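Local coordinates for surface glycoprotein (Trypanosoma brucei, PDB 5KLH) that is the bilobed ectodomain of a transmembrane surface antigen of the insect-stage parasite and possibly serves as a sensor, at residues Gln121-Cys126 / Tyr133-Ser138; Ala179-Gly184 / Glu215-Gly220; Gln201-Ser204 / Pro208-Ala211. All blocks are in the same frame, centred on the assembly; numbering follows the deposited sequence.

Contact 1 (Gln121-Cys126 / Tyr133-Ser138); sequences QFRNKC and YSTQSS. With SO4 (sulfate ion), chain C.
Arg123 lays its aliphatic part over one face of the Tyr133 ring in a CH-pi contact, with Arg123 CG 3.9 Å from the centroid of the Tyr133 ring. The guanidinium plane stands steeply to the ring, at 78°, because the chain bends at chi3 (56°) and carries the group past the ring toward Thr135. Polar contacts follow from that bend. Arg123 NH1 donates to Thr135 OG1 at 2.8 Å, the hydroxyl lying in the guanidinium plane. Thr135 OG1 in turn donates to sulfate O3 at 2.6 Å, so this oxygen accepts from a cation and gives to an anion. The sulfate, probably taken from the crystallisation liquor, is also bonded to Tyr127 OH. A water joins Arg123 NH1 to Ser138 OG. Apolar contacts line the Tyr133 rim, where Phe122 CD2 meets Tyr133 CE1 edge to edge at 3.6 Å. Cys126 SG approaches the same rim as a sulfur-aromatic contact, 5.3 Å from the Tyr133 centroid. The phenol hydroxyl bonds to His119. The axes of 121-126 and 133-135 run at 153°, roughly antiparallel; strand 132-135 is itself paired with strand 145-164, the Cys126-Cys149 disulfide ties helix 116-128 to that long strand, and Phe99 of strand 85-100 also touches Tyr133.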
ATOM      1  N   GLN A 121      25.872   3.154  -9.140  1.00 18.93           N
ATOM      2  CA  GLN A 121      24.853   4.143  -9.466  1.00 17.57           C
ATOM      3  C   GLN A 121      23.723   4.120  -8.434  1.00 21.21           C
ATOM      4  O   GLN A 121      23.284   5.168  -7.950  1.00 21.18           O
ATOM      5  CB  GLN A 121      24.299   3.892 -10.874  1.00 20.60           C
ATOM      6  CG  GLN A 121      23.340   4.957 -11.366  1.00 29.87           C
ATOM      7  CD  GLN A 121      23.029   4.819 -12.852  1.00 54.36           C
ATOM      8  OE1 GLN A 121      23.386   3.822 -13.487  1.00 51.65           O
ATOM      9  NE2 GLN A 121      22.367   5.827 -13.412  1.00 47.26           N
ATOM     10  N   PHE A 122      23.274   2.916  -8.094  1.00 15.50           N
ATOM     11  CA  PHE A 122      22.217   2.724  -7.109  1.00 16.49           C
ATOM     12  C   PHE A 122      22.622   3.258  -5.741  1.00 17.31           C
ATOM     13  O   PHE A 122      21.806   3.848  -5.030  1.00 16.83           O
ATOM     14  CB  PHE A 122      21.863   1.232  -7.013  1.00 18.25           C
ATOM     15  CG  PHE A 122      20.703   0.931  -6.097  1.00 22.74           C
ATOM     16  CD1 PHE A 122      19.397   1.036  -6.555  1.00 18.37           C
ATOM     17  CD2 PHE A 122      20.923   0.514  -4.786  1.00 16.46           C
ATOM     18  CE1 PHE A 122      18.324   0.741  -5.723  1.00 21.83           C
ATOM     19  CE2 PHE A 122      19.856   0.224  -3.946  1.00 15.79           C
ATOM     20  CZ  PHE A 122      18.555   0.334  -4.413  1.00 19.86           C
ATOM     21  N   ARG A 123      23.879   3.044  -5.373  1.00 19.85           N
ATOM     22  CA  ARG A 123      24.394   3.528  -4.096  1.00 18.56           C
ATOM     23  C   ARG A 123      24.453   5.055  -4.080  1.00 18.69           C
ATOM     24  O   ARG A 123      24.039   5.696  -3.104  1.00 19.33           O
ATOM     25  CB  ARG A 123      25.770   2.916  -3.822  1.00 19.98           C
ATOM     26  CG  ARG A 123      26.497   3.448  -2.595  1.00 21.09           C
ATOM     27  CD  ARG A 123      27.656   2.525  -2.241  1.00 23.95           C
ATOM     28  NE  ARG A 123      28.583   2.354  -3.363  1.00 21.14           N
ATOM     29  CZ  ARG A 123      29.438   1.340  -3.500  1.00 21.25           C
ATOM     30  NH1 ARG A 123      29.501   0.376  -2.587  1.00 19.61           N
ATOM     31  NH2 ARG A 123      30.236   1.290  -4.561  1.00 23.50           N
ATOM     32  N   ASN A 124      24.949   5.639  -5.167  1.00 17.19           N
ATOM     33  CA  ASN A 124      25.013   7.096  -5.268  1.00 21.52           C
ATOM     34  C   ASN A 124      23.620   7.701  -5.266  1.00 20.82           C
ATOM     35  O   ASN A 124      23.406   8.785  -4.721  1.00 23.95           O
ATOM     36  CB  ASN A 124      25.770   7.531  -6.529  1.00 23.47           C
ATOM     37  CG  ASN A 124      27.253   7.196  -6.475  1.00 27.41           C
ATOM     38  OD1 ASN A 124      27.831   7.016  -5.401  1.00 25.07           O
ATOM     39  ND2 ASN A 124      27.881   7.118  -7.648  1.00 23.11           N
ATOM     40  N   LYS A 125      22.673   6.993  -5.874  1.00 21.07           N
ATOM     41  CA  LYS A 125      21.293   7.458  -5.934  1.00 21.78           C
ATOM     42  C   LYS A 125      20.692   7.506  -4.534  1.00 21.23           C
ATOM     43  O   LYS A 125      19.965   8.442  -4.179  1.00 22.73           O
ATOM     44  CB  LYS A 125      20.457   6.555  -6.844  1.00 23.76           C
ATOM     45  CG  LYS A 125      19.003   6.978  -6.966  1.00 30.39           C
ATOM     46  CD  LYS A 125      18.346   6.408  -8.216  1.00 34.05           C
ATOM     47  CE  LYS A 125      16.918   6.909  -8.348  1.00 40.65           C
ATOM     48  NZ  LYS A 125      16.081   6.534  -7.172  1.00 50.59           N
ATOM     49  N   CYS A 126      21.002   6.486  -3.746  1.00 19.14           N
ATOM     50  CA  CYS A 126      20.535   6.419  -2.370  1.00 19.53           C
ATOM     51  C   CYS A 126      20.884   7.688  -1.596  1.00 21.57           C
ATOM     52  O   CYS A 126      20.008   8.335  -1.019  1.00 22.32           O
ATOM     53  CB  CYS A 126      21.132   5.210  -1.674  1.00 17.87           C
ATOM     54  SG  CYS A 126      20.631   5.082   0.046  1.00 20.53           S
ATOM     55  N   TYR A 133      23.397   4.169   2.983  1.00 17.77           N
ATOM     56  CA  TYR A 133      23.663   2.937   2.260  1.00 16.81           C
ATOM     57  C   TYR A 133      24.480   1.952   3.081  1.00 20.30           C
ATOM     58  O   TYR A 133      25.366   2.329   3.850  1.00 21.79           O
ATOM     59  CB  TYR A 133      24.381   3.217   0.930  1.00 16.58           C
ATOM     60  CG  TYR A 133      24.163   2.094  -0.051  1.00 15.33           C
ATOM     61  CD1 TYR A 133      22.978   2.015  -0.773  1.00 16.03           C
ATOM     62  CD2 TYR A 133      25.113   1.095  -0.225  1.00 17.54           C
ATOM     63  CE1 TYR A 133      22.754   0.981  -1.666  1.00 14.84           C
ATOM     64  CE2 TYR A 133      24.898   0.057  -1.113  1.00 19.15           C
ATOM     65  CZ  TYR A 133      23.714   0.012  -1.830  1.00 17.24           C
ATOM     66  OH  TYR A 133      23.500  -1.026  -2.705  1.00 18.27           O
ATOM     67  N   SER A 134      24.166   0.675   2.908  1.00 15.92           N
ATOM     68  CA  SER A 134      24.954  -0.394   3.492  1.00 18.90           C
ATOM     69  C   SER A 134      25.447  -1.290   2.366  1.00 23.09           C
ATOM     70  O   SER A 134      24.642  -1.943   1.703  1.00 19.41           O
ATOM     71  CB  SER A 134      24.126  -1.185   4.503  1.00 22.09           C
ATOM     72  OG  SER A 134      24.840  -2.299   4.989  1.00 23.96           O
ATOM     73  N   THR A 135      26.759  -1.313   2.140  1.00 17.16           N
ATOM     74  CA  THR A 135      27.329  -2.161   1.091  1.00 18.15           C
ATOM     75  C   THR A 135      27.605  -3.549   1.646  1.00 22.02           C
ATOM     76  O   THR A 135      28.224  -3.692   2.698  1.00 22.74           O
ATOM     77  CB  THR A 135      28.620  -1.554   0.507  1.00 17.64           C
ATOM     78  OG1 THR A 135      28.300  -0.310  -0.133  1.00 18.78           O
ATOM     79  CG2 THR A 135      29.257  -2.495  -0.501  1.00 20.30           C
ATOM     80  N   GLN A 136      27.123  -4.568   0.943  1.00 17.55           N
ATOM     81  CA  GLN A 136      27.282  -5.946   1.389  1.00 18.83           C
ATOM     82  C   GLN A 136      28.265  -6.721   0.535  1.00 19.42           C
ATOM     83  O   GLN A 136      28.999  -7.569   1.043  1.00 21.33           O
ATOM     84  CB  GLN A 136      25.924  -6.657   1.395  1.00 21.51           C
ATOM     85  CG  GLN A 136      24.974  -6.139   2.447  1.00 31.17           C
ATOM     86  CD  GLN A 136      25.470  -6.412   3.854  1.00 35.49           C
ATOM     87  OE1 GLN A 136      26.075  -7.456   4.124  1.00 38.32           O
ATOM     88  NE2 GLN A 136      25.226  -5.468   4.761  1.00 30.48           N
ATOM     89  N   SER A 137      28.274  -6.448  -0.766  1.00 16.18           N
ATOM     90  CA  SER A 137      29.215  -7.108  -1.663  1.00 15.94           C
ATOM     91  C   SER A 137      29.748  -6.122  -2.681  1.00 21.79           C
ATOM     92  O   SER A 137      29.001  -5.634  -3.527  1.00 21.24           O
ATOM     93  CB  SER A 137      28.567  -8.294  -2.378  1.00 18.84           C
ATOM     94  OG  SER A 137      29.482  -8.859  -3.305  1.00 20.41           O
ATOM     95  N   SER A 138      31.041  -5.825  -2.588  1.00 20.25           N
ATOM     96  CA  SER A 138      31.665  -4.867  -3.490  1.00 21.52           C
ATOM     97  C   SER A 138      31.830  -5.436  -4.894  1.00 17.13           C
ATOM     98  O   SER A 138      31.618  -4.733  -5.880  1.00 22.59           O
ATOM     99  CB  SER A 138      33.018  -4.426  -2.938  1.00 19.37           C
ATOM    100  OG  SER A 138      32.870  -3.921  -1.627  1.00 25.15           O
TER
HETATM  101  S   SO4 C 301      29.144   2.735   1.664  1.00 29.14           S
HETATM  102  O1  SO4 C 301      30.317   2.403   0.864  1.00 31.18           O
HETATM  103  O2  SO4 C 301      28.462   3.889   1.071  1.00 22.86           O
HETATM  104  O3  SO4 C 301      28.272   1.563   1.693  1.00 23.07           O
HETATM  105  O4  SO4 C 301      29.537   3.075   3.034  1.00 36.35           O
HETATM  106  O   HOH W   1      32.074  -1.251  -2.596  1.00 29.85           O

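Contact 2 (Ala179-Gly184 / Glu215-Gly220)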
ATOM      1  N   ALA A 179      -5.193  -0.961   0.947  1.00  8.38           N
ATOM      2  CA  ALA A 179      -5.862  -0.478  -0.259  1.00 10.30           C
ATOM      3  C   ALA A 179      -4.872   0.086  -1.257  1.00  8.81           C
ATOM      4  O   ALA A 179      -5.209   0.254  -2.429  1.00  9.30           O
ATOM      5  CB  ALA A 179      -6.912   0.584   0.083  1.00 12.42           C
ATOM      6  N   LEU A 180      -3.656   0.410  -0.799  1.00  9.11           N
ATOM      7  CA  LEU A 180      -2.634   0.957  -1.692  1.00  9.13           C
ATOM      8  C   LEU A 180      -1.794  -0.124  -2.373  1.00 10.82           C
ATOM      9  O   LEU A 180      -1.375  -1.073  -1.733  1.00 11.47           O
ATOM     10  CB  LEU A 180      -1.688   1.889  -0.932  1.00 10.37           C
ATOM     11  CG  LEU A 180      -2.136   3.248  -0.423  1.00 15.18           C
ATOM     12  CD1 LEU A 180      -0.927   3.924   0.197  1.00 15.78           C
ATOM     13  CD2 LEU A 180      -2.657   4.081  -1.577  1.00 14.89           C
ATOM     14  N   TYR A 181      -1.537   0.032  -3.667  1.00 12.39           N
ATOM     15  CA  TYR A 181      -0.588  -0.825  -4.372  1.00  9.82           C
ATOM     16  C   TYR A 181       0.748  -0.785  -3.627  1.00 13.54           C
ATOM     17  O   TYR A 181       1.172   0.298  -3.234  1.00 13.90           O
ATOM     18  CB  TYR A 181      -0.423  -0.322  -5.801  1.00 12.85           C
ATOM     19  CG  TYR A 181       0.348  -1.215  -6.733  1.00 10.95           C
ATOM     20  CD1 TYR A 181      -0.298  -2.199  -7.448  1.00 10.23           C
ATOM     21  CD2 TYR A 181       1.701  -1.033  -6.938  1.00 13.58           C
ATOM     22  CE1 TYR A 181       0.388  -3.001  -8.334  1.00 11.48           C
ATOM     23  CE2 TYR A 181       2.399  -1.826  -7.827  1.00 13.01           C
ATOM     24  CZ  TYR A 181       1.734  -2.815  -8.513  1.00 17.16           C
ATOM     25  OH  TYR A 181       2.409  -3.619  -9.401  1.00 19.58           O
ATOM     26  N   SER A 182       1.426  -1.920  -3.435  1.00 11.71           N
ATOM     27  CA  SER A 182       1.049  -3.230  -3.977  1.00 13.81           C
ATOM     28  C   SER A 182       0.267  -4.130  -3.016  1.00 10.13           C
ATOM     29  O   SER A 182       0.351  -5.359  -3.114  1.00 10.70           O
ATOM     30  CB  SER A 182       2.313  -3.964  -4.442  1.00 14.51           C
ATOM     31  OG  SER A 182       3.340  -3.849  -3.463  1.00 18.42           O
ATOM     32  N   PHE A 183      -0.482  -3.517  -2.098  1.00 12.01           N
ATOM     33  CA  PHE A 183      -1.491  -4.202  -1.285  1.00 10.73           C
ATOM     34  C   PHE A 183      -0.961  -5.098  -0.164  1.00 11.79           C
ATOM     35  O   PHE A 183      -1.736  -5.829   0.440  1.00 12.94           O
ATOM     36  CB  PHE A 183      -2.425  -5.029  -2.183  1.00  9.52           C
ATOM     37  CG  PHE A 183      -2.931  -4.261  -3.378  1.00  7.69           C
ATOM     38  CD1 PHE A 183      -3.645  -3.092  -3.201  1.00 10.61           C
ATOM     39  CD2 PHE A 183      -2.654  -4.686  -4.666  1.00  9.45           C
ATOM     40  CE1 PHE A 183      -4.095  -2.373  -4.285  1.00  9.66           C
ATOM     41  CE2 PHE A 183      -3.102  -3.974  -5.761  1.00 13.25           C
ATOM     42  CZ  PHE A 183      -3.816  -2.803  -5.572  1.00  9.44           C
ATOM     43  N   GLY A 184       0.329  -5.004   0.136  1.00 11.85           N
ATOM     44  CA  GLY A 184       0.901  -5.689   1.285  1.00 12.30           C
ATOM     45  C   GLY A 184       0.706  -4.925   2.578  1.00 10.14           C
ATOM     46  O   GLY A 184       0.265  -3.765   2.566  1.00 10.08           O
ATOM     47  N   GLU A 215      -4.960  -1.560 -11.346  1.00 12.84           N
ATOM     48  CA  GLU A 215      -4.892  -1.553 -12.808  1.00 15.65           C
ATOM     49  C   GLU A 215      -3.914  -0.517 -13.351  1.00 16.53           C
ATOM     50  O   GLU A 215      -3.530  -0.579 -14.521  1.00 19.35           O
ATOM     51  CB  GLU A 215      -6.279  -1.323 -13.399  1.00 17.29           C
ATOM     52  CG  GLU A 215      -7.276  -2.410 -13.091  1.00 14.38           C
ATOM     53  CD  GLU A 215      -6.868  -3.755 -13.670  1.00 25.60           C
ATOM     54  OE1 GLU A 215      -6.548  -3.822 -14.876  1.00 21.22           O
ATOM     55  OE2 GLU A 215      -6.865  -4.750 -12.917  1.00 29.60           O
ATOM     56  N   THR A 216      -3.503   0.420 -12.507  1.00 14.15           N
ATOM     57  CA  THR A 216      -2.473   1.381 -12.883  1.00 14.73           C
ATOM     58  C   THR A 216      -1.153   1.146 -12.165  1.00 17.71           C
ATOM     59  O   THR A 216      -0.258   1.989 -12.224  1.00 19.50           O
ATOM     60  CB  THR A 216      -2.905   2.822 -12.592  1.00 17.54           C
ATOM     61  OG1 THR A 216      -2.945   3.033 -11.174  1.00 14.26           O
ATOM     62  CG2 THR A 216      -4.277   3.107 -13.211  1.00 19.43           C
ATOM     63  N   MET A 217      -1.046   0.015 -11.471  1.00 16.23           N
ATOM     64  CA  MET A 217       0.146  -0.293 -10.681  1.00 14.27           C
ATOM     65  C   MET A 217       0.630   0.865  -9.804  1.00 15.20           C
ATOM     66  O   MET A 217       1.823   1.182  -9.776  1.00 17.78           O
ATOM     67  CB  MET A 217       1.281  -0.756 -11.605  1.00 19.42           C
ATOM     68  CG  MET A 217       0.934  -2.007 -12.357  1.00 21.81           C
ATOM     69  SD  MET A 217       2.335  -2.704 -13.245  1.00 41.63           S
ATOM     70  CE  MET A 217       2.455  -1.557 -14.616  1.00 34.82           C
ATOM     71  N   GLY A 218      -0.301   1.484  -9.080  1.00 14.42           N
ATOM     72  CA  GLY A 218       0.044   2.496  -8.100  1.00 17.94           C
ATOM     73  C   GLY A 218       0.219   3.891  -8.662  1.00 16.92           C
ATOM     74  O   GLY A 218       0.370   4.852  -7.906  1.00 21.06           O
ATOM     75  N   GLU A 219       0.202   4.005  -9.988  1.00 17.59           N
ATOM     76  CA  GLU A 219       0.472   5.291 -10.635  1.00 21.58           C
ATOM     77  C   GLU A 219      -0.721   6.236 -10.549  1.00 24.08           C
ATOM     78  O   GLU A 219      -0.548   7.455 -10.531  1.00 25.76           O
ATOM     79  CB  GLU A 219       0.873   5.085 -12.102  1.00 23.77           C
ATOM     80  CG  GLU A 219       2.080   4.181 -12.317  1.00 31.47           C
ATOM     81  CD  GLU A 219       3.388   4.803 -11.870  1.00 40.06           C
ATOM     82  OE1 GLU A 219       3.462   6.047 -11.754  1.00 41.51           O
ATOM     83  OE2 GLU A 219       4.348   4.035 -11.636  1.00 48.39           O
ATOM     84  N   GLY A 220      -1.929   5.684 -10.512  1.00 21.48           N
ATOM     85  CA  GLY A 220      -3.123   6.502 -10.374  1.00 25.37           C
ATOM     86  C   GLY A 220      -3.701   6.921 -11.708  1.00 25.56           C
ATOM     87  O   GLY A 220      -4.762   7.548 -11.777  1.00 31.86           O
TER
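Tyr181 lays one face of its ring flat against the backbone of Met217 and Gly218, and this is the tightly packed part of the contact. Met217 CA sits almost over the ring centre, 3.6 Å from the Tyr181 centroid and 12° off the ring normal, in a CH-pi contact. Gly218 N lies over the same face nearer the rim, 3.6 Å from Tyr181 CG. The tyrosine CG is turned anti to its own backbone nitrogen (chi1 -171°), which lays the ring over Met217 CA and alongside the Met217 side chain. On the other face Ser182 CB stands over the centre, so the ring is sandwiched between its own successor and the opposing turn. That turn is type I', from Thr216 to Glu219, and overlaps the Schellman motif that ends helix 208-215, with Met217 as its C-prime residue. Gly218, also at positive phi, brings its backbone close to the base of the ring, with Gly218 CA 3.7 Å from Tyr181 CB. Thr216 OG1 accepts from Gly220 N at 2.9 Å and also bonds to Leu212 O, linking the residue after the turn back to its first residue. The outer side is looser. Met217 runs alongside the phenol, pointing the same way, with Met217 CG 3.7 Å from Tyr181 OH, but its chain then bends at chi3 and the tip leads away from the loop. Both Tyr181 and Met217 are solvent-exposed and also touch crystal neighbours, which may influence their conformations. Glu213 reaches the loop from the helix and accepts from Tyr181 N. No hydrogen bond joins residues 179-184 to 215-220, so their mutual contact rests on dispersion and on the ring face meeting a weakly polarised CA-H.

Contact 3 (Gln201-Ser204 / Pro208-Ala211); sequences QLYS and PFIA
Strand residues 201-204 and the first turn of helix 208-215 face each other across a three-residue connection, their closest alpha carbons, those of Tyr203 and Ile210, 8.1 Å apart, and no hydrogen bond links them. Side chains fill the interval. The rings of Tyr203 and Phe209 form an offset stack, centroids 4.9 Å apart and planes tilted by 17°. The displacement brings the hydroxyl end of the tyrosine over the phenylalanine: Tyr203 OH lies above the centre of the Phe209 ring, while Phe209 CD1 stands over the rim of the Tyr203 ring. Phe209 CB adds to the overlap, 3.8 Å from Tyr203 CE2. Phe209 reaches this position with CG anti to its backbone nitrogen (chi1 179°), which carries the ring out from the helix toward the strand. Ile210 touches nearer the strand backbone, through the end of its longer branch. Its CD1 is 4.0 Å from Tyr203 CB and 3.5 Å from Ser204 O, so a single methyl fills the corner between the base of the tyrosine and the strand's last carbonyl. The buried phenol is tied back to its own strand: Tyr203 OH donates to Gln201 OE1 at 3.0 Å, tilted 21° from the carbonyl plane, and has a weak further bond with Gln43 NE2. The Gln201 bond satisfies the buried hydroxyl within its own strand. At the head of the helix, Asp207 OD2 accepts from Phe209 N. Strand 197-204 runs between strand 51-63, antiparallel, and strand 145-164, parallel; helix 208-215 packs over them, with Phe209 on Ser55 and Ile210 on Val161, and Ala211 turns to Phe14 and Ala17 of helix 12-20.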
ATOM      1  N   GLN A 201      -8.307   4.416   7.269  1.00  6.85           N
ATOM      2  CA  GLN A 201      -9.364   4.342   6.264  1.00  8.53           C
ATOM      3  C   GLN A 201      -9.693   2.897   5.917  1.00 10.80           C
ATOM      4  O   GLN A 201      -8.802   2.110   5.563  1.00 12.66           O
ATOM      5  CB  GLN A 201      -8.955   5.104   4.986  1.00  9.97           C
ATOM      6  CG  GLN A 201      -8.627   6.577   5.242  1.00  9.91           C
ATOM      7  CD  GLN A 201      -8.223   7.339   3.989  1.00 21.02           C
ATOM      8  OE1 GLN A 201      -8.270   6.811   2.880  1.00 17.43           O
ATOM      9  NE2 GLN A 201      -7.826   8.599   4.167  1.00 26.91           N
ATOM     10  N   LEU A 202     -10.974   2.546   6.003  1.00 10.04           N
ATOM     11  CA  LEU A 202     -11.407   1.190   5.663  1.00 12.16           C
ATOM     12  C   LEU A 202     -12.202   1.214   4.358  1.00  9.49           C
ATOM     13  O   LEU A 202     -13.229   1.896   4.257  1.00  9.60           O
ATOM     14  CB  LEU A 202     -12.238   0.577   6.804  1.00  9.71           C
ATOM     15  CG  LEU A 202     -12.863  -0.794   6.537  1.00  7.85           C
ATOM     16  CD1 LEU A 202     -11.796  -1.877   6.498  1.00  9.66           C
ATOM     17  CD2 LEU A 202     -13.943  -1.139   7.559  1.00 10.52           C
ATOM     18  N   TYR A 203     -11.684   0.505   3.354  1.00  7.35           N
ATOM     19  CA  TYR A 203     -12.321   0.340   2.047  1.00 10.02           C
ATOM     20  C   TYR A 203     -12.960  -1.021   1.909  1.00  8.70           C
ATOM     21  O   TYR A 203     -12.586  -1.979   2.616  1.00 10.52           O
ATOM     22  CB  TYR A 203     -11.297   0.497   0.916  1.00  7.89           C
ATOM     23  CG  TYR A 203     -10.801   1.904   0.751  1.00  8.28           C
ATOM     24  CD1 TYR A 203      -9.781   2.388   1.547  1.00  9.96           C
ATOM     25  CD2 TYR A 203     -11.362   2.752  -0.201  1.00 11.12           C
ATOM     26  CE1 TYR A 203      -9.329   3.705   1.408  1.00 11.48           C
ATOM     27  CE2 TYR A 203     -10.922   4.054  -0.348  1.00 12.91           C
ATOM     28  CZ  TYR A 203      -9.906   4.524   0.464  1.00 17.15           C
ATOM     29  OH  TYR A 203      -9.455   5.828   0.331  1.00 16.33           O
ATOM     30  N   SER A 204     -13.884  -1.137   0.962  1.00 10.53           N
ATOM     31  CA  SER A 204     -14.328  -2.458   0.535  1.00  9.14           C
ATOM     32  C   SER A 204     -13.452  -2.906  -0.636  1.00 10.62           C
ATOM     33  O   SER A 204     -12.920  -2.068  -1.367  1.00 11.48           O
ATOM     34  CB  SER A 204     -15.815  -2.463   0.152  1.00 11.69           C
ATOM     35  OG  SER A 204     -16.059  -1.720  -1.033  1.00 10.87           O
ATOM     36  N   PRO A 208     -13.475   1.426  -6.322  1.00 11.76           N
ATOM     37  CA  PRO A 208     -12.691   1.855  -7.481  1.00  8.30           C
ATOM     38  C   PRO A 208     -11.304   2.386  -7.105  1.00  9.45           C
ATOM     39  O   PRO A 208     -10.398   2.380  -7.937  1.00 12.49           O
ATOM     40  CB  PRO A 208     -13.560   2.966  -8.080  1.00 11.09           C
ATOM     41  CG  PRO A 208     -14.963   2.530  -7.755  1.00 11.41           C
ATOM     42  CD  PRO A 208     -14.830   2.010  -6.328  1.00 13.82           C
ATOM     43  N   PHE A 209     -11.137   2.857  -5.873  1.00  9.90           N
ATOM     44  CA  PHE A 209      -9.809   3.288  -5.431  1.00  8.01           C
ATOM     45  C   PHE A 209      -8.823   2.111  -5.515  1.00 10.13           C
ATOM     46  O   PHE A 209      -7.690   2.265  -5.992  1.00 12.30           O
ATOM     47  CB  PHE A 209      -9.874   3.846  -3.998  1.00 10.68           C
ATOM     48  CG  PHE A 209      -8.541   4.305  -3.445  1.00  9.83           C
ATOM     49  CD1 PHE A 209      -7.724   3.428  -2.757  1.00  9.79           C
ATOM     50  CD2 PHE A 209      -8.137   5.620  -3.579  1.00 18.67           C
ATOM     51  CE1 PHE A 209      -6.508   3.838  -2.243  1.00 13.83           C
ATOM     52  CE2 PHE A 209      -6.922   6.041  -3.062  1.00 24.56           C
ATOM     53  CZ  PHE A 209      -6.109   5.144  -2.391  1.00 20.99           C
ATOM     54  N   ILE A 210      -9.256   0.947  -5.048  1.00  9.90           N
ATOM     55  CA  ILE A 210      -8.399  -0.237  -5.063  1.00  8.28           C
ATOM     56  C   ILE A 210      -8.229  -0.732  -6.503  1.00  9.51           C
ATOM     57  O   ILE A 210      -7.114  -1.039  -6.928  1.00 12.25           O
ATOM     58  CB  ILE A 210      -8.964  -1.338  -4.158  1.00  8.35           C
ATOM     59  CG1 ILE A 210      -8.805  -0.925  -2.692  1.00 10.27           C
ATOM     60  CG2 ILE A 210      -8.284  -2.670  -4.448  1.00 10.90           C
ATOM     61  CD1 ILE A 210      -9.485  -1.856  -1.699  1.00 11.83           C
ATOM     62  N   ALA A 211      -9.324  -0.768  -7.265  1.00  9.94           N
ATOM     63  CA  ALA A 211      -9.241  -1.139  -8.681  1.00 11.27           C
ATOM     64  C   ALA A 211      -8.275  -0.251  -9.471  1.00 13.36           C
ATOM     65  O   ALA A 211      -7.485  -0.752 -10.279  1.00 12.17           O
ATOM     66  CB  ALA A 211     -10.618  -1.112  -9.312  1.00 12.78           C
TER

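How the contacts relate
Contact 1 belongs to one lobe and contacts 2 and 3 to the other, with the long strands 85-100 and 145-164 running between. The centres of contacts 1 and 3 are 36 Å apart, on opposite sides of the chain's centre, although both reach the same sheet; contacts 1 and 2 approach no nearer than about 13 Å between nearest atoms. Contacts 2 and 3, centres 11 Å apart, touch through Ala179 and Leu180, which pack on Tyr203, Phe209 and Ile210; contact 3 is nested in the loop closed by contact 2. Ala179 CB lies 3.7 Å from Tyr203 CD1, and Leu180 CD2 is 3.7 Å from Phe209 CZ. The sulfate sits at contact 1 alone.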